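Local coordinates for protein spore cortex-lytic enzyme (Bacillus cereus ATCC 14579, PDB 6TCI) that probably acts as an N-acetylmuramyl-L-alanine amidase required for spore cortex hydrolysis during germination, this chain being its N-terminal, putative peptidoglycan-binding domain, at residues W43-R46 with N47-E50. Numbering follows the deposited sequence.
Sequences WALR and NFQE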
# COMPACT_ATOMS: atom_id res chain seq x y z
N TRP A 43 -6.13 -5.22 -3.56
CA TRP A 43 -6.12 -6.53 -2.91
C TRP A 43 -4.95 -6.67 -1.94
O TRP A 43 -5.13 -7.05 -0.78
CB TRP A 43 -6.06 -7.60 -4.01
CG TRP A 43 -5.94 -9.02 -3.56
CD1 TRP A 43 -4.87 -9.84 -3.76
CD2 TRP A 43 -6.93 -9.81 -2.88
NE1 TRP A 43 -5.12 -11.09 -3.23
CE2 TRP A 43 -6.38 -11.09 -2.68
CE3 TRP A 43 -8.22 -9.54 -2.41
CZ2 TRP A 43 -7.08 -12.11 -2.05
CZ3 TRP A 43 -8.91 -10.56 -1.77
CH2 TRP A 43 -8.34 -11.83 -1.60
N ALA A 44 -3.74 -6.37 -2.42
CA ALA A 44 -2.56 -6.47 -1.56
C ALA A 44 -2.70 -5.58 -0.33
O ALA A 44 -2.36 -5.99 0.78
CB ALA A 44 -1.31 -6.08 -2.34
N LEU A 45 -3.18 -4.35 -0.52
CA LEU A 45 -3.27 -3.42 0.60
C LEU A 45 -4.30 -3.88 1.62
O LEU A 45 -4.05 -3.81 2.83
CB LEU A 45 -3.57 -2.01 0.10
CG LEU A 45 -3.70 -0.94 1.20
CD1 LEU A 45 -2.44 -0.84 2.06
CD2 LEU A 45 -4.07 0.42 0.60
N ARG A 46 -5.45 -4.38 1.15
CA ARG A 46 -6.44 -4.89 2.09
C ARG A 46 -5.91 -6.09 2.87
O ARG A 46 -6.17 -6.21 4.07
CB ARG A 46 -7.74 -5.21 1.36
CG ARG A 46 -8.45 -3.97 0.87
CD ARG A 46 -9.63 -4.34 0.01
NE ARG A 46 -10.56 -5.19 0.74
CZ ARG A 46 -11.64 -4.75 1.38
NH1 ARG A 46 -11.96 -3.46 1.35
NH2 ARG A 46 -12.40 -5.59 2.05
N ASN A 47 -5.17 -6.98 2.21
CA ASN A 47 -4.60 -8.12 2.93
C ASN A 47 -3.56 -7.67 3.95
O ASN A 47 -3.46 -8.25 5.04
CB ASN A 47 -3.99 -9.11 1.94
CG ASN A 47 -5.04 -9.87 1.18
OD1 ASN A 47 -6.14 -10.10 1.68
ND2 ASN A 47 -4.71 -10.27 -0.04
N PHE A 48 -2.78 -6.64 3.61
CA PHE A 48 -1.85 -6.07 4.58
C PHE A 48 -2.60 -5.49 5.77
O PHE A 48 -2.22 -5.73 6.93
CB PHE A 48 -1.00 -4.99 3.91
CG PHE A 48 -0.18 -4.21 4.89
CD1 PHE A 48 1.04 -4.71 5.33
CD2 PHE A 48 -0.63 -3.01 5.40
CE1 PHE A 48 1.80 -4.02 6.24
CE2 PHE A 48 0.14 -2.31 6.32
CZ PHE A 48 1.35 -2.82 6.74
N GLN A 49 -3.65 -4.71 5.51
CA GLN A 49 -4.42 -4.13 6.60
C GLN A 49 -4.98 -5.21 7.52
O GLN A 49 -4.91 -5.08 8.75
CB GLN A 49 -5.53 -3.23 6.05
CG GLN A 49 -4.98 -1.95 5.43
CD GLN A 49 -6.05 -1.14 4.73
OE1 GLN A 49 -6.93 -1.70 4.08
NE2 GLN A 49 -5.99 0.18 4.87
N GLU A 50 -5.54 -6.28 6.95
CA GLU A 50 -6.09 -7.36 7.75
C GLU A 50 -5.01 -8.01 8.62
O GLU A 50 -5.20 -8.20 9.82
CB GLU A 50 -6.76 -8.40 6.85
CG GLU A 50 -7.39 -9.57 7.60
CD GLU A 50 -8.90 -9.47 7.65
OE1 GLU A 50 -9.51 -9.04 6.65
OE2 GLU A 50 -9.47 -9.82 8.71
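Asn47 reaches back one helical turn to lay its side-chain nitrogen ND2 over the indole of Trp43, a compact i to i+4 amide–aromatic contact. ND2 sits above one ring face, 3.2 Å from CE2 of Trp43 and off the ring centre, and the amide stands steeply on the ring, the two planes 78° apart. With CG opposite its backbone N (chi1 175°), Trp43 carries its ring along the helix, and Asn47, its CG beside its own N (chi1 -73°), turns its amide back to meet it; Trp39 also meets this indole.

Among apolar side chains, Leu45 CD1 lies a loose 4.4 Å from Phe48 CD2. Both residues face the interior of the three-helix, putative peptidoglycan-binding domain, where helix 39-51 packs against Leu23 of helix 14-25 and against helix 62-71, and the Phe48 ring stacks with Phe52.

The backbone supplies regular alpha-helical bonds, from Asn47 N to Trp43 O (3.0 Å) through to Glu50 N to Arg46 O (2.9 Å). Gln49 is buried alongside Leu45, its CD 4.2 Å from Leu45 CG, but its amide is gripped from beyond the helix: OE1 accepts from backbone N of Asp57 and Gly58, while NE2 bonds Thr64 OG1 of helix 62-71.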